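Local coordinates for phosphatidylserine synthase (Haemophilus influenzae, PDB 3HSI), which is a member of the phospholipase D superfamily, an enzyme built around two large mixed beta sheets, at residues V87-W91 with H92-R96; Y194-F198 with S199-P203; N208-T212 with K213-G217. All blocks are in the same frame, centred on the assembly; numbering follows the deposited sequence. Where two conformers were deposited one is given.

Contact 1: residues V87-W91 with H92-R96; sequences VLIDW and HRAQR
The indole of Trp-91 and the imidazole of its neighbour His-92 meet as a T-shaped pair, their planes 77° apart. Trp-91 CD1, on the five-membered ring, points at the centre of one imidazole face and lies 3.8 Å from His-92 ND1. A face of the indole is covered by the end of the Gln-95 side chain, whose amide plane stands steeply against the ring.

The backbone beneath these rings is turned by an Asx motif at Asp-90. Its OD2 accepts the amide of Arg-93 with its anti lone pair (Arg-93 N to Asp-90 OD2 3.0 Å, 167° at the hydrogen), while the Asp-90 carbonyl takes the next amide, Ala-94 N to Asp-90 O 3.2 Å. Aspartate suits this place because its short side chain, with CG anti to the backbone N (chi1 -175°), reaches forward to the chain that follows. The small methyl of Ala-94 then fits against Ile-89, CB to CG1 4.1 Å.

Outer partners hold the polar ends: Leu-141 N, within the phospholipase D motif, binds Asp-90 OD1, Thr-212 OG1 binds Trp-91 NE1, and Asn-133 O binds His-92 NE2. The turn thus ends strand 84-90, which runs between parallel strands 52-56 and 127-130, with Ile-89 and Gln-95 packing on helix 107-118 and Leu-88 on helix 181-195.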
# COMPACT_ATOMS: atom_id res chain seq x y z
N VAL C 87 -27.81 -2.12 5.89
CA VAL C 87 -26.99 -0.92 5.73
C VAL C 87 -25.54 -1.36 5.88
O VAL C 87 -25.14 -1.87 6.95
CB VAL C 87 -27.36 0.21 6.77
CG1 VAL C 87 -26.47 1.44 6.61
CG2 VAL C 87 -28.87 0.60 6.63
N LEU C 88 -24.77 -1.21 4.80
CA LEU C 88 -23.34 -1.57 4.85
C LEU C 88 -22.48 -0.30 4.89
O LEU C 88 -22.61 0.56 4.03
CB LEU C 88 -22.94 -2.47 3.66
CG LEU C 88 -23.37 -3.94 3.64
CD1 LEU C 88 -24.91 -4.09 3.65
CD2 LEU C 88 -22.77 -4.71 2.45
N ILE C 89 -21.64 -0.17 5.91
CA ILE C 89 -20.72 0.96 6.00
C ILE C 89 -19.34 0.42 6.25
O ILE C 89 -19.17 -0.75 6.59
CB ILE C 89 -21.13 2.04 7.10
CG1 ILE C 89 -21.31 1.43 8.52
CG2 ILE C 89 -22.31 2.88 6.63
CD1 ILE C 89 -22.72 0.89 8.87
N ASP C 90 -18.34 1.27 6.09
CA ASP C 90 -16.97 0.83 6.29
C ASP C 90 -16.81 0.42 7.77
O ASP C 90 -17.26 1.13 8.67
CB ASP C 90 -15.99 1.93 5.90
CG ASP C 90 -14.57 1.46 5.98
OD1 ASP C 90 -14.10 0.87 4.98
OD2 ASP C 90 -13.94 1.64 7.07
N TRP C 91 -16.21 -0.74 7.98
CA TRP C 91 -15.95 -1.30 9.29
C TRP C 91 -15.04 -0.41 10.17
O TRP C 91 -15.42 -0.13 11.30
CB TRP C 91 -15.35 -2.67 9.11
CG TRP C 91 -14.67 -3.26 10.30
CD1 TRP C 91 -13.32 -3.22 10.60
CD2 TRP C 91 -15.29 -4.02 11.34
NE1 TRP C 91 -13.07 -3.91 11.76
CE2 TRP C 91 -14.26 -4.42 12.23
CE3 TRP C 91 -16.61 -4.42 11.59
CZ2 TRP C 91 -14.51 -5.19 13.39
CZ3 TRP C 91 -16.87 -5.20 12.75
CH2 TRP C 91 -15.81 -5.57 13.62
N HIS C 92 -13.88 0.03 9.66
CA HIS C 92 -12.95 0.87 10.45
C HIS C 92 -13.54 2.27 10.75
O HIS C 92 -13.48 2.77 11.87
CB HIS C 92 -11.63 1.05 9.71
CG HIS C 92 -10.95 -0.22 9.34
ND1 HIS C 92 -10.28 -1.01 10.26
CD2 HIS C 92 -10.79 -0.83 8.14
CE1 HIS C 92 -9.77 -2.06 9.64
NE2 HIS C 92 -10.07 -1.98 8.36
N ARG C 93 -14.13 2.88 9.74
CA ARG C 93 -14.67 4.22 9.88
C ARG C 93 -15.77 4.27 10.94
O ARG C 93 -15.86 5.23 11.71
CB ARG C 93 -15.12 4.79 8.52
CG ARG C 93 -15.72 6.18 8.56
CD ARG C 93 -14.75 7.24 9.12
NE ARG C 93 -15.41 8.54 9.13
CZ ARG C 93 -16.31 8.92 10.04
NH1 ARG C 93 -16.65 8.10 11.05
NH2 ARG C 93 -16.87 10.13 9.96
N ALA C 94 -16.56 3.21 11.02
CA ALA C 94 -17.67 3.16 11.99
C ALA C 94 -17.24 3.02 13.46
O ALA C 94 -18.05 3.22 14.36
CB ALA C 94 -18.67 2.04 11.62
N GLN C 95 -15.97 2.69 13.70
CA GLN C 95 -15.52 2.36 15.03
C GLN C 95 -14.40 3.27 15.53
O GLN C 95 -13.64 2.90 16.41
CB GLN C 95 -15.11 0.89 15.11
CG GLN C 95 -16.28 -0.03 14.82
CD GLN C 95 -15.90 -1.49 14.84
OE1 GLN C 95 -15.44 -2.04 13.83
NE2 GLN C 95 -16.13 -2.14 15.97
N ARG C 96 -14.30 4.46 14.99
CA ARG C 96 -13.38 5.44 15.52
C ARG C 96 -14.05 6.79 15.52
O ARG C 96 -15.04 6.98 14.83
CB ARG C 96 -12.09 5.47 14.71
CG ARG C 96 -12.24 6.09 13.33
CD ARG C 96 -10.90 6.11 12.62
NE ARG C 96 -11.01 6.40 11.19
CZ ARG C 96 -11.20 7.60 10.67
NH1 ARG C 96 -11.35 8.67 11.45
NH2 ARG C 96 -11.27 7.75 9.36

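Contact 2: residues Y194-F198 with S199-P203; sequences YLLDF and SAVYP
Two consecutive amides, Ala-200 and Val-201, converge on the carbonyl oxygen of Asp-197: the first closes residues 197-200 into a type I beta turn, and Val-201 N, four residues on, extends it into an alpha turn. Ala-200 N lies 3.0 Å and Val-201 N 2.9 Å from Asp-197 O, arriving from opposite faces of the carbonyl plane, so the oxygen is gripped from both sides. The aspartate side chain adds an Asx turn: Ser-199 N gives a nearly straight bond (172°) to Asp-197 OD1, 3.1 Å away, coming from above the carboxylate plane. Ser-199 OG lies 3.2 Å from Asp-197 OD1 and equally far from OD2, weak contacts at best. Aspartate suits this bend because its side chain is short enough for OD1 to reach the amide two residues ahead.

Val-201 faces back toward the end of helix 181-195. Its CG1, anti to the backbone N (chi1 172°), is turned to Leu-196 CD2, 3.9 Å away, the side chains crossing at about a right angle; the same torsion brings CG2 within 3.4 Å of the helix-end carbonyl, Leu-195 O. Leu-196 centres an inverse gamma turn as the helix ends. Tyr-222 of helix 216-229 packs on Val-201 and bonds to Leu-195 O.

Phe-198 presents its ring edge to Val-201 O, and water 1 bridges the carbonyls, donating to Phe-198 O at 2.7 Å and to Val-201 O at 2.8 Å.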
# COMPACT_ATOMS: atom_id res chain seq x y z
N TYR C 194 -21.78 -10.69 -3.06
CA TYR C 194 -20.35 -10.36 -2.95
C TYR C 194 -19.93 -9.53 -1.72
O TYR C 194 -18.93 -9.86 -1.08
CB TYR C 194 -19.86 -9.69 -4.23
CG TYR C 194 -19.79 -10.66 -5.38
CD1 TYR C 194 -18.82 -11.67 -5.40
CD2 TYR C 194 -20.70 -10.59 -6.44
CE1 TYR C 194 -18.77 -12.60 -6.42
CE2 TYR C 194 -20.65 -11.52 -7.50
CZ TYR C 194 -19.68 -12.52 -7.47
OH TYR C 194 -19.60 -13.43 -8.48
N LEU C 195 -20.67 -8.48 -1.40
CA LEU C 195 -20.25 -7.62 -0.29
C LEU C 195 -20.48 -8.26 1.06
O LEU C 195 -19.59 -8.24 1.88
CB LEU C 195 -20.93 -6.24 -0.34
CG LEU C 195 -20.31 -5.21 -1.26
CD1 LEU C 195 -21.00 -3.86 -1.05
CD2 LEU C 195 -18.81 -5.09 -1.00
N LEU C 196 -21.69 -8.80 1.26
CA LEU C 196 -22.09 -9.40 2.52
C LEU C 196 -21.55 -10.81 2.73
O LEU C 196 -22.31 -11.75 2.87
CB LEU C 196 -23.61 -9.45 2.62
CG LEU C 196 -24.40 -8.25 3.12
CD1 LEU C 196 -25.84 -8.72 3.34
CD2 LEU C 196 -23.81 -7.73 4.41
N ASP C 197 -20.24 -10.95 2.81
CA ASP C 197 -19.67 -12.22 3.22
C ASP C 197 -19.40 -12.23 4.73
O ASP C 197 -18.48 -11.56 5.24
CB ASP C 197 -18.38 -12.48 2.44
CG ASP C 197 -17.70 -13.76 2.87
OD1 ASP C 197 -18.27 -14.53 3.67
OD2 ASP C 197 -16.56 -13.99 2.42
N PHE C 198 -20.16 -13.05 5.43
CA PHE C 198 -20.14 -13.05 6.88
C PHE C 198 -18.90 -13.68 7.53
O PHE C 198 -18.76 -13.65 8.73
CB PHE C 198 -21.46 -13.59 7.46
CG PHE C 198 -22.65 -12.70 7.14
CD1 PHE C 198 -22.74 -11.42 7.68
CD2 PHE C 198 -23.67 -13.13 6.27
CE1 PHE C 198 -23.86 -10.58 7.37
CE2 PHE C 198 -24.75 -12.31 5.96
CZ PHE C 198 -24.85 -11.04 6.52
N SER C 199 -17.97 -14.22 6.76
CA SER C 199 -16.70 -14.55 7.40
C SER C 199 -15.89 -13.28 7.70
O SER C 199 -14.99 -13.33 8.52
CB SER C 199 -15.89 -15.55 6.60
OG SER C 199 -15.62 -15.00 5.34
N ALA C 200 -16.23 -12.14 7.08
CA ALA C 200 -15.47 -10.89 7.29
C ALA C 200 -16.31 -9.72 7.70
O ALA C 200 -15.81 -8.81 8.34
CB ALA C 200 -14.66 -10.51 6.07
N VAL C 201 -17.58 -9.74 7.29
CA VAL C 201 -18.54 -8.67 7.54
C VAL C 201 -19.32 -8.95 8.83
O VAL C 201 -19.87 -10.05 9.00
CB VAL C 201 -19.45 -8.54 6.32
CG1 VAL C 201 -20.61 -7.57 6.56
CG2 VAL C 201 -18.60 -8.10 5.09
N TYR C 202 -19.32 -8.00 9.76
CA TYR C 202 -19.97 -8.16 11.06
C TYR C 202 -20.97 -7.07 11.33
O TYR C 202 -20.76 -5.93 10.90
CB TYR C 202 -18.94 -8.17 12.18
CG TYR C 202 -18.11 -9.42 12.16
CD1 TYR C 202 -18.49 -10.53 12.90
CD2 TYR C 202 -16.96 -9.51 11.35
CE1 TYR C 202 -17.75 -11.70 12.85
CE2 TYR C 202 -16.22 -10.68 11.29
CZ TYR C 202 -16.62 -11.76 12.05
OH TYR C 202 -15.90 -12.93 12.04
N PRO C 203 -22.07 -7.41 12.04
CA PRO C 203 -23.05 -6.40 12.44
C PRO C 203 -22.38 -5.41 13.39
O PRO C 203 -21.62 -5.80 14.26
CB PRO C 203 -24.13 -7.21 13.19
CG PRO C 203 -23.47 -8.48 13.57
CD PRO C 203 -22.43 -8.75 12.54
O HOH W 1 -20.25 -12.33 10.62

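Contact 3: residues N208-T212 with K213-G217; sequences NRPRT and KEIRG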
# COMPACT_ATOMS: atom_id res chain seq x y z
N ASN C 208 -21.31 -7.13 21.14
CA ASN C 208 -20.26 -8.09 20.92
C ASN C 208 -19.82 -8.02 19.47
O ASN C 208 -20.34 -8.73 18.60
CB ASN C 208 -20.73 -9.51 21.32
CG ASN C 208 -22.12 -9.85 20.79
OD1 ASN C 208 -23.04 -9.03 20.84
ND2 ASN C 208 -22.27 -11.07 20.29
N ARG C 209 -18.89 -7.11 19.20
CA ARG C 209 -18.25 -7.05 17.88
C ARG C 209 -16.85 -7.60 18.05
O ARG C 209 -16.18 -7.25 19.01
CB ARG C 209 -18.11 -5.63 17.38
CG ARG C 209 -19.38 -4.88 17.25
CD ARG C 209 -19.10 -3.56 16.62
NE ARG C 209 -18.65 -2.55 17.57
CZ ARG C 209 -19.47 -1.91 18.40
NH1 ARG C 209 -20.77 -2.22 18.42
NH2 ARG C 209 -19.01 -0.97 19.22
N PRO C 210 -16.39 -8.41 17.09
CA PRO C 210 -14.99 -8.82 17.17
C PRO C 210 -14.04 -7.61 16.98
O PRO C 210 -14.44 -6.58 16.46
CB PRO C 210 -14.86 -9.85 16.05
CG PRO C 210 -15.94 -9.46 15.06
CD PRO C 210 -17.07 -8.93 15.89
N ARG C 211 -12.81 -7.75 17.46
CA ARG C 211 -11.75 -6.79 17.19
C ARG C 211 -11.15 -7.14 15.86
O ARG C 211 -11.16 -8.30 15.46
CB ARG C 211 -10.65 -6.85 18.25
CG ARG C 211 -11.01 -6.22 19.56
CD ARG C 211 -10.93 -7.26 20.67
NE ARG C 211 -10.88 -6.63 21.99
CZ ARG C 211 -11.91 -6.55 22.85
NH1 ARG C 211 -13.10 -7.08 22.55
NH2 ARG C 211 -11.74 -5.94 24.02
N THR C 212 -10.64 -6.12 15.18
CA THR C 212 -9.88 -6.29 13.95
C THR C 212 -8.79 -7.38 14.09
O THR C 212 -8.84 -8.39 13.37
CB THR C 212 -9.27 -4.93 13.51
OG1 THR C 212 -10.34 -3.99 13.26
CG2 THR C 212 -8.41 -5.07 12.27
N LYS C 213 -7.85 -7.20 15.02
CA LYS C 213 -6.76 -8.17 15.21
C LYS C 213 -7.30 -9.60 15.26
O LYS C 213 -6.63 -10.56 14.85
CB LYS C 213 -5.96 -7.85 16.48
CG LYS C 213 -6.73 -8.01 17.81
CD LYS C 213 -5.82 -7.86 19.02
CE LYS C 213 -6.60 -7.97 20.34
NZ LYS C 213 -7.80 -7.05 20.41
N GLU C 214 -8.53 -9.71 15.75
CA GLU C 214 -9.20 -10.96 15.92
C GLU C 214 -9.62 -11.57 14.59
O GLU C 214 -9.77 -12.79 14.50
CB GLU C 214 -10.40 -10.69 16.81
CG GLU C 214 -11.07 -11.85 17.45
CD GLU C 214 -12.20 -11.40 18.38
OE1 GLU C 214 -12.03 -10.33 19.05
OE2 GLU C 214 -13.24 -12.10 18.44
N ILE C 215 -9.81 -10.74 13.56
CA ILE C 215 -10.28 -11.22 12.25
C ILE C 215 -9.39 -10.82 11.04
O ILE C 215 -9.88 -10.77 9.90
CB ILE C 215 -11.76 -10.77 11.97
CG1 ILE C 215 -11.91 -9.25 12.14
CG2 ILE C 215 -12.74 -11.54 12.86
CD1 ILE C 215 -13.18 -8.64 11.53
N ARG C 216 -8.11 -10.56 11.28
CA ARG C 216 -7.20 -10.15 10.20
C ARG C 216 -7.19 -11.13 9.01
O ARG C 216 -7.38 -10.73 7.86
CB ARG C 216 -5.78 -9.93 10.73
CG ARG C 216 -5.61 -8.59 11.47
CD ARG C 216 -4.15 -8.33 11.91
NE ARG C 216 -3.72 -9.25 12.96
CZ ARG C 216 -3.00 -10.36 12.75
NH1 ARG C 216 -2.60 -10.69 11.52
NH2 ARG C 216 -2.67 -11.15 13.77
N GLY C 217 -7.02 -12.42 9.29
CA GLY C 217 -6.92 -13.46 8.26
C GLY C 217 -8.17 -13.51 7.39
O GLY C 217 -8.11 -13.70 6.17
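Glu-214 reaches back to the backbone of Arg-211, and this is the clearest hydrogen bond of the turn that leads into helix 216-229. Arg-211 N points almost straight at Glu-214 OE1 (3.1 Å, 173° at the hydrogen) and meets it from above the carboxylate plane. The glutamate spans the distance because its chain is extended, with CG anti to the backbone N (chi1 -164°). Its other oxygen, Glu-214 OE2, lies 3.7 Å from Pro-210 CB. Two backbone bonds close the same turn, Glu-214 N to Arg-211 O and Ile-215 N to Thr-212 O, the first weak and the second doubtfully short.

Among the charged groups, Arg-211 and Lys-213 lie side by side and point the same way. Lys-213 NZ sits at the edge of the guanidinium, 3.5 Å from Arg-211 NE, a meeting of like charges on an exposed face. The opposite charge of Glu-214 is near but not in contact, OE1 being 4.9 Å from Arg-211 NE.

Apolar contact lies along Pro-210, whose CB is 4.2 Å from Ile-215 CG2. Ile-215, the buried residue at the N-cap position, and the rigid proline both pack on Tyr-202 of strand 202-203. One residue on, Arg-216 packs on Arg-285 of the second subunit.

With two cations side by side in the turn before the helix, the carboxylate of Glu-214 probably offsets some of their mutual repulsion, while its bond to Arg-211 N limits the swing of its side chain.

In the fold
From the N terminus, contact 1 comes first, turning the chain out of strand 84-90 toward helix 107-118. Contact 2 follows about a hundred residues later, turning it through about a right angle between helix 181-195 and strand 202-203, and contact 3 leads soon afterwards into helix 216-229. Each closes a short local turn; they lie in series, and none encloses or crosses another. In space their centres are 12 to 13 Å apart. Contacts 1 and 2 reach the same sheet, Trp-91 packing on Tyr-202 and Leu-88 on Leu-195 and Leu-196. Trp-91 also meets contact 3, at Pro-210 and through the probable NE1 bond to Thr-212 OG1, while Tyr-202 ties contact 2 to Pro-210 and Ile-215.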